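Local atomic coordinates of glucose-6-phosphate isomerase (Chlamydia trachomatis D/UW-3/CX, PDB entry 6OTU), a protein that catalyses the reversible isomerisation of glucose-6-phosphate to fructose-6-phosphate. Residues Q118-H121 and E122-A126; L136-A139 and E140-I144; V208-S212 and G213-E217; F260-W263 and D264-G268. One frame throughout, in Å; residues are numbered along the deposited sequence.

Interaction 1: residues Q118-H121 and E122-A126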
loop_
_atom_site.group_PDB
_atom_site.type_symbol
_atom_site.label_atom_id
_atom_site.label_comp_id
_atom_site.label_asym_id
_atom_site.label_seq_id
_atom_site.Cartn_x
_atom_site.Cartn_y
_atom_site.Cartn_z
ATOM N N GLN A 118 -9.884 -28.180 -23.886
ATOM C CA GLN A 118 -10.030 -26.934 -24.619
ATOM C C GLN A 118 -9.576 -27.133 -26.056
ATOM O O GLN A 118 -8.809 -28.047 -26.364
ATOM C CB GLN A 118 -9.236 -25.812 -23.957
ATOM C CG GLN A 118 -10.031 -24.548 -23.771
ATOM C CD GLN A 118 -9.386 -23.620 -22.772
ATOM O OE1 GLN A 118 -9.070 -24.021 -21.646
ATOM N NE2 GLN A 118 -9.178 -22.373 -23.176
ATOM N N ASP A 119 -10.067 -26.260 -26.932
ATOM C CA ASP A 119 -9.721 -26.283 -28.350
ATOM C C ASP A 119 -8.846 -25.059 -28.622
ATOM O O ASP A 119 -9.316 -24.011 -29.069
ATOM C CB ASP A 119 -10.986 -26.313 -29.240
ATOM N N LEU A 120 -7.556 -25.205 -28.326
ATOM C CA LEU A 120 -6.549 -24.180 -28.566
ATOM C C LEU A 120 -5.715 -24.542 -29.789
ATOM O O LEU A 120 -5.362 -25.706 -29.989
ATOM C CB LEU A 120 -5.634 -24.030 -27.351
ATOM C CG LEU A 120 -6.291 -23.481 -26.093
ATOM C CD1 LEU A 120 -5.264 -23.361 -24.992
ATOM C CD2 LEU A 120 -6.934 -22.127 -26.408
ATOM N N HIS A 121 -5.386 -23.537 -30.597
ATOM C CA HIS A 121 -4.630 -23.752 -31.821
ATOM C C HIS A 121 -3.401 -22.859 -31.851
ATOM O O HIS A 121 -3.316 -21.838 -31.155
ATOM C CB HIS A 121 -5.487 -23.493 -33.066
ATOM C CG HIS A 121 -6.837 -24.133 -33.005
ATOM N ND1 HIS A 121 -7.006 -25.486 -32.806
ATOM C CD2 HIS A 121 -8.082 -23.608 -33.098
ATOM C CE1 HIS A 121 -8.296 -25.766 -32.773
ATOM N NE2 HIS A 121 -8.971 -24.644 -32.956
ATOM N N GLU A 122 -2.440 -23.287 -32.661
ATOM C CA GLU A 122 -1.262 -22.501 -33.039
ATOM C C GLU A 122 -0.502 -22.048 -31.795
ATOM O O GLU A 122 -0.151 -22.909 -30.971
ATOM C CB GLU A 122 -1.754 -21.425 -33.956
ATOM C CG GLU A 122 -2.447 -22.075 -35.111
ATOM C CD GLU A 122 -2.709 -21.114 -36.204
ATOM O OE1 GLU A 122 -2.406 -19.923 -35.988
ATOM O OE2 GLU A 122 -3.228 -21.531 -37.265
ATOM N N GLU A 123 -0.188 -20.756 -31.638
ATOM C CA GLU A 123 0.694 -20.359 -30.542
ATOM C C GLU A 123 0.066 -20.688 -29.195
ATOM O O GLU A 123 0.759 -21.113 -28.266
ATOM C CB GLU A 123 1.030 -18.871 -30.630
ATOM C CG GLU A 123 2.078 -18.509 -31.655
ATOM C CD GLU A 123 1.520 -17.589 -32.725
ATOM O OE1 GLU A 123 0.293 -17.663 -32.978
ATOM O OE2 GLU A 123 2.299 -16.796 -33.307
ATOM N N ALA A 124 -1.253 -20.530 -29.082
ATOM C CA ALA A 124 -1.922 -20.801 -27.815
ATOM C C ALA A 124 -1.822 -22.274 -27.442
ATOM O O ALA A 124 -1.621 -22.611 -26.266
ATOM C CB ALA A 124 -3.382 -20.358 -27.887
ATOM N N ALA A 125 -1.968 -23.164 -28.431
ATOM C CA ALA A 125 -1.807 -24.592 -28.176
ATOM C C ALA A 125 -0.376 -24.926 -27.774
ATOM O O ALA A 125 -0.154 -25.797 -26.925
ATOM C CB ALA A 125 -2.207 -25.403 -29.410
ATOM N N ALA A 126 0.608 -24.268 -28.390
ATOM C CA ALA A 126 1.998 -24.553 -28.045
ATOM C C ALA A 126 2.290 -24.151 -26.609
ATOM O O ALA A 126 2.948 -24.894 -25.871
ATOM C CB ALA A 126 2.947 -23.843 -29.015
#
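His121 O reaches over the following residues and accepts backbone N-H groups from both Ala124 and Ala125, as the chain passes from an extended run into helix 122-148. This is the loop-to-helix junction at the N-terminal end of that helix, on the protein surface and away from the substrate pocket. Both bonds are weak: Ala124 N approaches at 3.2 Å from His121 O with a strongly bent N-H angle of 121°, whereas Ala125 N, at 3.3 Å from the same oxygen, comes in much straighter at 161°. Glu122 has a positive phi, unlike the helical residues that follow.

The apolar share of the contact belongs to Leu120. Its CG lies beside the backbone N, anti to the carbonyl carbon (chi1 -67°), and the isobutyl group turns towards the first turn of the helix, where CD2 meets Ala124 CB at 4.2 Å. Leu107 and Ala113 add to the apolar surroundings, touching Ala124 and Leu120 respectively. Nearer the backbone, Leu120 CB packs against the methyl of Ala125. One face of the His121 ring has Asp119 O above it, offset towards the rim. Ala125 CB also presses against the chain itself, 3.2 Å from Leu120 O.

Interaction 2: residues L136-A139 and E140-I144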
loop_
_atom_site.group_PDB
_atom_site.type_symbol
_atom_site.label_atom_id
_atom_site.label_comp_id
_atom_site.label_asym_id
_atom_site.label_seq_id
_atom_site.Cartn_x
_atom_site.Cartn_y
_atom_site.Cartn_z
ATOM N N LEU A 136 4.661 -31.138 -15.303
ATOM C CA LEU A 136 5.073 -32.487 -14.947
ATOM C C LEU A 136 6.553 -32.528 -14.593
ATOM O O LEU A 136 6.966 -33.320 -13.735
ATOM C CB LEU A 136 4.741 -33.475 -16.068
ATOM C CG LEU A 136 3.288 -33.391 -16.554
ATOM C CD1 LEU A 136 3.181 -33.764 -18.029
ATOM C CD2 LEU A 136 2.322 -34.217 -15.686
ATOM N N ARG A 137 7.359 -31.665 -15.210
ATOM C CA ARG A 137 8.734 -31.547 -14.756
ATOM C C ARG A 137 8.788 -30.976 -13.350
ATOM O O ARG A 137 9.661 -31.354 -12.569
ATOM C CB ARG A 137 9.540 -30.694 -15.733
ATOM C CG ARG A 137 9.757 -31.381 -17.074
ATOM C CD ARG A 137 10.562 -30.523 -18.021
ATOM N NE ARG A 137 11.823 -30.141 -17.408
ATOM C CZ ARG A 137 12.172 -28.888 -17.142
ATOM N NH1 ARG A 137 13.345 -28.645 -16.574
ATOM N NH2 ARG A 137 11.362 -27.887 -17.447
ATOM N N LEU A 138 7.842 -30.097 -13.004
ATOM C CA LEU A 138 7.776 -29.546 -11.653
ATOM C C LEU A 138 7.415 -30.627 -10.642
ATOM O O LEU A 138 8.079 -30.768 -9.609
ATOM C CB LEU A 138 6.766 -28.392 -11.598
ATOM C CG LEU A 138 6.536 -27.683 -10.264
ATOM C CD1 LEU A 138 7.791 -26.964 -9.809
ATOM C CD2 LEU A 138 5.356 -26.708 -10.351
ATOM N N ALA A 139 6.366 -31.404 -10.926
ATOM C CA ALA A 139 5.988 -32.489 -10.025
ATOM C C ALA A 139 7.165 -33.421 -9.753
ATOM O O ALA A 139 7.419 -33.786 -8.600
ATOM C CB ALA A 139 4.809 -33.270 -10.601
ATOM N N GLU A 140 7.909 -33.793 -10.801
ATOM C CA GLU A 140 9.098 -34.620 -10.625
ATOM C C GLU A 140 10.132 -33.917 -9.763
ATOM O O GLU A 140 10.781 -34.541 -8.913
ATOM C CB GLU A 140 9.719 -34.946 -11.980
ATOM C CG GLU A 140 9.269 -36.219 -12.634
ATOM C CD GLU A 140 9.924 -36.405 -13.995
ATOM O OE1 GLU A 140 10.702 -35.512 -14.410
ATOM O OE2 GLU A 140 9.670 -37.444 -14.644
ATOM N N PHE A 141 10.309 -32.614 -9.983
ATOM C CA PHE A 141 11.333 -31.864 -9.271
ATOM C C PHE A 141 10.975 -31.708 -7.793
ATOM O O PHE A 141 11.854 -31.777 -6.921
ATOM C CB PHE A 141 11.528 -30.498 -9.937
ATOM C CG PHE A 141 12.387 -29.553 -9.139
ATOM C CD1 PHE A 141 13.770 -29.612 -9.223
ATOM C CD2 PHE A 141 11.815 -28.642 -8.271
ATOM C CE1 PHE A 141 14.565 -28.755 -8.473
ATOM C CE2 PHE A 141 12.609 -27.779 -7.506
ATOM C CZ PHE A 141 13.972 -27.837 -7.607
ATOM N N LEU A 142 9.687 -31.503 -7.496
ATOM C CA LEU A 142 9.264 -31.200 -6.128
ATOM C C LEU A 142 9.335 -32.422 -5.220
ATOM O O LEU A 142 9.580 -32.276 -4.020
ATOM C CB LEU A 142 7.846 -30.635 -6.125
ATOM C CG LEU A 142 7.609 -29.298 -6.828
ATOM C CD1 LEU A 142 6.118 -28.972 -6.806
ATOM C CD2 LEU A 142 8.436 -28.165 -6.190
ATOM N N TYR A 143 9.095 -33.620 -5.767
ATOM C CA TYR A 143 9.250 -34.853 -4.998
ATOM C C TYR A 143 10.624 -34.915 -4.333
ATOM O O TYR A 143 10.749 -35.341 -3.180
ATOM C CB TYR A 143 9.018 -36.055 -5.929
ATOM C CG TYR A 143 9.040 -37.440 -5.295
ATOM C CD1 TYR A 143 10.231 -38.012 -4.851
ATOM C CD2 TYR A 143 7.873 -38.195 -5.176
ATOM C CE1 TYR A 143 10.259 -39.282 -4.282
ATOM C CE2 TYR A 143 7.893 -39.474 -4.609
ATOM C CZ TYR A 143 9.091 -40.006 -4.165
ATOM O OH TYR A 143 9.135 -41.260 -3.600
ATOM N N ILE A 144 11.663 -34.468 -5.040
ATOM C CA ILE A 144 13.017 -34.484 -4.493
ATOM C C ILE A 144 13.274 -33.244 -3.645
ATOM O O ILE A 144 13.777 -33.338 -2.520
ATOM C CB ILE A 144 14.045 -34.608 -5.635
ATOM C CG1 ILE A 144 13.863 -35.936 -6.375
ATOM C CG2 ILE A 144 15.478 -34.458 -5.108
ATOM C CD1 ILE A 144 14.201 -35.866 -7.852
#
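Glu140 begins the succession of i to i+4 bonds that joins the two segments, which are consecutive turns of the alpha-helix 122-148. Its N-H points at Leu136 O, with 3.1 Å between Glu140 N and that oxygen, and nearly straight (167°), although the donor is tilted from the carbonyl plane. The side chain leaves in the extended form, its CB close to the oxygens of both Leu136 and Arg137. The guanidinium group of Arg137 does not meet this carboxylate; it forms salt bridges with Glu134 and Glu258 instead.

Phe141 follows with a 2.9 Å bond from its N to Arg137 O, more bent than the first. Its CG lies anti to the backbone N (chi1 170°), which carries the ring off the helix towards strand 258-262, where it meets the ring of Phe260 edge-to-face.

Leu142 carries the main side-chain contact. Its N lies 2.8 Å from Leu138 O, almost in line with the carbonyl bond, while its side chain crosses that of Leu138 at a slant: CD1 touches Leu138 CG at 3.7 Å, and CG nestles by Leu138 CD1. The two leucines form a buried apolar ridge that faces helices 275-285 and 287-303, with Leu138 on Met275, Val279 and Phe290 and Leu142 on Tyr287.

Tyr143 sends its ring away from the preceding turn, leaving the backbone to make the link: its N is 3.3 Å from Ala139 O, with an angle of 161° at the hydrogen.

Interaction 3: residues V208-S212 and G213-E217. With G6Q (glucose-6-phosphate), chain E.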
loop_
_atom_site.group_PDB
_atom_site.type_symbol
_atom_site.label_atom_id
_atom_site.label_comp_id
_atom_site.label_asym_id
_atom_site.label_seq_id
_atom_site.Cartn_x
_atom_site.Cartn_y
_atom_site.Cartn_z
ATOM N N VAL A 208 15.978 -18.220 -8.738
ATOM C CA VAL A 208 16.167 -16.955 -9.439
ATOM C C VAL A 208 15.149 -16.877 -10.574
ATOM O O VAL A 208 15.174 -17.689 -11.509
ATOM C CB VAL A 208 17.603 -16.817 -9.969
ATOM C CG1 VAL A 208 17.904 -15.363 -10.301
ATOM C CG2 VAL A 208 18.594 -17.359 -8.953
ATOM N N VAL A 209 14.255 -15.904 -10.492
ATOM C CA VAL A 209 13.134 -15.782 -11.410
ATOM C C VAL A 209 13.320 -14.477 -12.170
ATOM O O VAL A 209 13.242 -13.389 -11.582
ATOM C CB VAL A 209 11.783 -15.818 -10.673
ATOM C CG1 VAL A 209 10.633 -15.676 -11.655
ATOM C CG2 VAL A 209 11.649 -17.103 -9.849
ATOM N N SER A 210 13.567 -14.578 -13.472
ATOM C CA SER A 210 13.728 -13.384 -14.301
ATOM C C SER A 210 13.406 -13.776 -15.736
ATOM O O SER A 210 14.144 -14.567 -16.329
ATOM C CB SER A 210 15.144 -12.828 -14.189
ATOM O OG SER A 210 15.460 -12.014 -15.305
ATOM N N LYS A 211 12.318 -13.225 -16.283
ATOM C CA LYS A 211 11.896 -13.570 -17.641
ATOM C C LYS A 211 12.998 -13.258 -18.647
ATOM O O LYS A 211 13.468 -14.147 -19.370
ATOM C CB LYS A 211 10.597 -12.831 -17.996
ATOM C CG LYS A 211 10.124 -13.031 -19.441
ATOM C CD LYS A 211 8.706 -12.488 -19.695
ATOM C CE LYS A 211 8.385 -12.424 -21.188
ATOM N NZ LYS A 211 7.059 -11.813 -21.472
ATOM N N SER A 212 13.448 -11.997 -18.687
ATOM C CA SER A 212 14.516 -11.619 -19.610
ATOM C C SER A 212 15.815 -12.354 -19.323
ATOM O O SER A 212 16.585 -12.632 -20.251
ATOM C CB SER A 212 14.774 -10.115 -19.531
ATOM O OG SER A 212 15.210 -9.740 -18.234
ATOM N N GLY A 213 16.096 -12.639 -18.051
ATOM C CA GLY A 213 17.408 -13.089 -17.631
ATOM C C GLY A 213 18.455 -12.004 -17.511
ATOM O O GLY A 213 19.634 -12.330 -17.329
ATOM N N THR A 214 18.074 -10.717 -17.600
ATOM C CA THR A 214 19.059 -9.636 -17.622
ATOM C C THR A 214 18.743 -8.460 -16.686
ATOM O O THR A 214 19.489 -7.474 -16.687
ATOM C CB THR A 214 19.227 -9.114 -19.054
ATOM O OG1 THR A 214 17.943 -8.781 -19.593
ATOM C CG2 THR A 214 19.864 -10.176 -19.941
ATOM N N THR A 215 17.670 -8.523 -15.900
ATOM C CA THR A 215 17.325 -7.421 -15.011
ATOM C C THR A 215 18.393 -7.229 -13.929
ATOM O O THR A 215 18.887 -8.194 -13.343
ATOM C CB THR A 215 15.964 -7.678 -14.379
ATOM O OG1 THR A 215 15.044 -8.084 -15.400
ATOM C CG2 THR A 215 15.446 -6.414 -13.699
ATOM N N LEU A 216 18.760 -5.970 -13.675
ATOM C CA LEU A 216 19.853 -5.693 -12.740
ATOM C C LEU A 216 19.632 -6.332 -11.367
ATOM O O LEU A 216 20.560 -6.913 -10.789
ATOM C CB LEU A 216 20.036 -4.187 -12.587
ATOM C CG LEU A 216 20.925 -3.756 -11.419
ATOM C CD1 LEU A 216 22.336 -4.267 -11.632
ATOM C CD2 LEU A 216 20.905 -2.234 -11.229
ATOM N N GLU A 217 18.399 -6.242 -10.827
ATOM C CA GLU A 217 18.168 -6.636 -9.440
ATOM C C GLU A 217 18.354 -8.134 -9.215
ATOM O O GLU A 217 19.164 -8.518 -8.355
ATOM C CB GLU A 217 16.792 -6.150 -8.979
ATOM C CG GLU A 217 16.693 -4.661 -8.797
ATOM C CD GLU A 217 16.175 -3.949 -10.037
ATOM O OE1 GLU A 217 15.509 -2.900 -9.877
ATOM O OE2 GLU A 217 16.441 -4.417 -11.171
HETATM C C1 G6Q E . 5.985 -7.106 -15.687
HETATM C C2 G6Q E . 7.043 -6.012 -15.855
HETATM C C3 G6Q E . 8.105 -6.010 -14.761
HETATM C C4 G6Q E . 9.068 -7.202 -14.824
HETATM C C5 G6Q E . 10.299 -6.969 -13.947
HETATM C C6 G6Q E . 11.174 -8.196 -13.844
HETATM O O1 G6Q E . 5.195 -7.290 -16.553
HETATM O O2 G6Q E . 7.675 -6.110 -17.126
HETATM O O3 G6Q E . 7.478 -5.981 -13.477
HETATM O O4 G6Q E . 8.410 -8.389 -14.389
HETATM O O5 G6Q E . 11.040 -5.863 -14.470
HETATM O O6 G6Q E . 11.543 -8.594 -15.193
HETATM P P G6Q E . 12.305 -10.000 -15.429
HETATM O O1P G6Q E . 11.349 -11.093 -14.983
HETATM O O2P G6Q E . 12.573 -10.029 -16.929
HETATM O O3P G6Q E . 13.574 -9.959 -14.602
#
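Much of the grip on the phosphate of glucose-6-phosphate comes from the loop that joins strand 204-209 to helix 216-231 in a beta-alpha-beta unit of the parallel sheet. Ser210 and Gly213 set its shape. The backbone N of Gly213 lies 2.9 Å from Ser210 OG and makes a second, weak bond to Ser210 O; the positive phi of this glycine (78°) lets the chain turn tightly at that point. Ser210 OG, placed anti to its own backbone N by chi1 of 159°, is thereby oriented to donate in turn to phosphate O3P at 2.9 Å.

Ser212 has a similar double role. Its hydroxyl receives the N-H of Thr214 at 3.1 Å between Ser212 OG and Thr214 N, in a nearly straight bond (164°), and a weak bond from Thr214 OG1, while donating to phosphate O2P. Backbone groups complete the grip: Ser212 N is 2.8 Å from O2P, and Lys211 N reaches O1P at 2.7 Å. Farther along the chain, Thr215 OG1 donates to O3P over 2.5 Å and is also bonded to Lys501, probably an active-site residue. O2P and O3P thus each take two bonds from the loop, and O1P one. Just beyond, the carboxylate of Glu217 bonds to His386 and Thr382 of the second subunit, tying this loop to the dimer interface.

A serine- and threonine-rich turn between a parallel strand and the N-terminal end of a helix is typical of the phosphosugar sites of SIS domains.

Interaction 4: residues F260-W263 and D264-G268. With G6Q (glucose-6-phosphate), chain E.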
loop_
_atom_site.group_PDB
_atom_site.type_symbol
_atom_site.label_atom_id
_atom_site.label_comp_id
_atom_site.label_asym_id
_atom_site.label_seq_id
_atom_site.Cartn_x
_atom_site.Cartn_y
_atom_site.Cartn_z
ATOM N N PHE A 260 13.451 -23.880 -15.295
ATOM C CA PHE A 260 12.066 -23.896 -15.757
ATOM C C PHE A 260 11.826 -22.706 -16.682
ATOM O O PHE A 260 12.525 -21.695 -16.624
ATOM C CB PHE A 260 11.078 -23.877 -14.571
ATOM C CG PHE A 260 11.175 -25.093 -13.679
ATOM C CD1 PHE A 260 10.440 -26.239 -13.958
ATOM C CD2 PHE A 260 12.022 -25.095 -12.564
ATOM C CE1 PHE A 260 10.531 -27.368 -13.131
ATOM C CE2 PHE A 260 12.130 -26.211 -11.737
ATOM C CZ PHE A 260 11.384 -27.356 -12.023
ATOM N N HIS A 261 10.825 -22.830 -17.543
ATOM C CA HIS A 261 10.588 -21.855 -18.596
ATOM C C HIS A 261 9.200 -21.238 -18.501
ATOM O O HIS A 261 8.221 -21.915 -18.160
ATOM C CB HIS A 261 10.730 -22.492 -19.987
ATOM C CG HIS A 261 12.031 -23.186 -20.208
ATOM N ND1 HIS A 261 12.109 -24.496 -20.626
ATOM C CD2 HIS A 261 13.307 -22.756 -20.078
ATOM C CE1 HIS A 261 13.377 -24.845 -20.742
ATOM N NE2 HIS A 261 14.125 -23.807 -20.413
ATOM N N LEU A 262 9.135 -19.953 -18.813
ATOM C CA LEU A 262 7.969 -19.299 -19.381
ATOM C C LEU A 262 8.350 -18.900 -20.811
ATOM O O LEU A 262 9.366 -19.347 -21.338
ATOM C CB LEU A 262 7.527 -18.122 -18.506
ATOM C CG LEU A 262 8.457 -16.911 -18.367
ATOM C CD1 LEU A 262 7.627 -15.671 -18.033
ATOM C CD2 LEU A 262 9.557 -17.130 -17.304
ATOM N N TRP A 263 7.537 -18.063 -21.449
ATOM C CA TRP A 263 7.765 -17.684 -22.843
ATOM C C TRP A 263 7.467 -16.198 -23.018
ATOM O O TRP A 263 6.982 -15.529 -22.100
ATOM C CB TRP A 263 6.932 -18.574 -23.789
ATOM C CG TRP A 263 7.268 -20.013 -23.532
ATOM C CD1 TRP A 263 8.248 -20.747 -24.139
ATOM C CD2 TRP A 263 6.698 -20.862 -22.527
ATOM N NE1 TRP A 263 8.304 -22.004 -23.589
ATOM C CE2 TRP A 263 7.363 -22.099 -22.600
ATOM C CE3 TRP A 263 5.688 -20.694 -21.575
ATOM C CZ2 TRP A 263 7.043 -23.164 -21.764
ATOM C CZ3 TRP A 263 5.377 -21.754 -20.740
ATOM C CH2 TRP A 263 6.050 -22.971 -20.842
ATOM N N ASP A 264 7.764 -15.683 -24.216
ATOM C CA ASP A 264 7.709 -14.240 -24.463
ATOM C C ASP A 264 6.294 -13.679 -24.371
ATOM O O ASP A 264 6.114 -12.521 -23.973
ATOM C CB ASP A 264 8.309 -13.915 -25.828
ATOM C CG ASP A 264 9.805 -13.702 -25.752
ATOM O OD1 ASP A 264 10.339 -13.754 -24.623
ATOM O OD2 ASP A 264 10.448 -13.499 -26.803
ATOM N N SER A 265 5.289 -14.476 -24.721
ATOM C CA SER A 265 3.894 -14.072 -24.677
ATOM C C SER A 265 3.274 -14.178 -23.284
ATOM O O SER A 265 2.048 -14.045 -23.164
ATOM C CB SER A 265 3.099 -14.938 -25.632
ATOM O OG SER A 265 3.269 -16.278 -25.244
ATOM N N ILE A 266 4.075 -14.465 -22.260
ATOM C CA ILE A 266 3.625 -14.540 -20.876
ATOM C C ILE A 266 4.097 -13.257 -20.200
ATOM O O ILE A 266 5.271 -13.138 -19.837
ATOM C CB ILE A 266 4.167 -15.778 -20.152
ATOM C CG1 ILE A 266 3.866 -17.076 -20.914
ATOM C CG2 ILE A 266 3.631 -15.838 -18.708
ATOM C CD1 ILE A 266 2.391 -17.257 -21.331
ATOM N N GLY A 267 3.195 -12.288 -20.041
ATOM C CA GLY A 267 3.571 -11.038 -19.388
ATOM C C GLY A 267 3.918 -11.252 -17.921
ATOM O O GLY A 267 3.272 -12.032 -17.212
ATOM N N GLY A 268 4.960 -10.540 -17.467
ATOM C CA GLY A 268 5.429 -10.692 -16.092
ATOM C C GLY A 268 4.338 -10.513 -15.053
ATOM O O GLY A 268 4.197 -11.325 -14.135
HETATM C C1 G6Q E . 5.985 -7.106 -15.687
HETATM C C2 G6Q E . 7.043 -6.012 -15.855
HETATM C C3 G6Q E . 8.105 -6.010 -14.761
HETATM C C4 G6Q E . 9.068 -7.202 -14.824
HETATM C C5 G6Q E . 10.299 -6.969 -13.947
HETATM C C6 G6Q E . 11.174 -8.196 -13.844
HETATM O O1 G6Q E . 5.195 -7.290 -16.553
HETATM O O2 G6Q E . 7.675 -6.110 -17.126
HETATM O O3 G6Q E . 7.478 -5.981 -13.477
HETATM O O4 G6Q E . 8.410 -8.389 -14.389
HETATM O O5 G6Q E . 11.040 -5.863 -14.470
HETATM O O6 G6Q E . 11.543 -8.594 -15.193
HETATM P P G6Q E . 12.305 -10.000 -15.429
HETATM O O1P G6Q E . 11.349 -11.093 -14.983
HETATM O O2P G6Q E . 12.573 -10.029 -16.929
HETATM O O3P G6Q E . 13.574 -9.959 -14.602
#
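Trp263 O receives the N-H of Ile266, with 3.1 Å between that oxygen and Ile266 N, which closes a type I beta turn from Trp263 to Ile266. The bond is fairly straight at the hydrogen (155°), but the donor sits above the carbonyl plane, 53° out of it. Two other oxygens of the turn, those of Asp264 and Ile266, both accept from one lysine nitrogen, Lys211 NZ, whose chain reaches them fully extended from the phosphate-binding loop.

Ile266 then packs back on the end of the strand and on Trp263 just after it. With CG1 anti to the carbonyl carbon (chi1 -53°), its CG1 branch runs beside the indole of Trp263 and meets its edge near the ring plane, 4.1 Å from CE3. The CG2 branch takes Leu262, whose CD1 also lies 4.1 Å away.

All this happens where strand 258-262, one of the two edge strands of the five-stranded parallel sheet of the SIS fold, runs out into the loop to the sugar pocket. The indole is held by other neighbours as well: His261 O stands 3.6 Å above one face, towards the rim, while NE1 bonds to Gln246. Asp264 OD1 is fixed by Ser245. Beyond the turn the chain arrives at the substrate, Gly268 N lying 3.4 Å from O1 of glucose-6-phosphate.

Overall arrangement
From the N terminus the four contacts run strictly in series: each joins adjoining segments, so none nests within or crosses another. Interaction 1 is the entry to helix 122-148 and interaction 2 lies further along the same helix, their centres about 25 Å apart. Interaction 3 closes the turn between strand 204-209 and helix 216-231, and interaction 4 closes a beta turn at the exit from one edge strand of the same parallel sheet. Across the fold, interaction 2 touches interaction 4 through Phe260, packed by Phe141, Leu138 and Arg137, which sets the long helix against that strand. Interactions 3 and 4, with centres about 12 Å apart, are bridged by Lys211, and glucose-6-phosphate touches both.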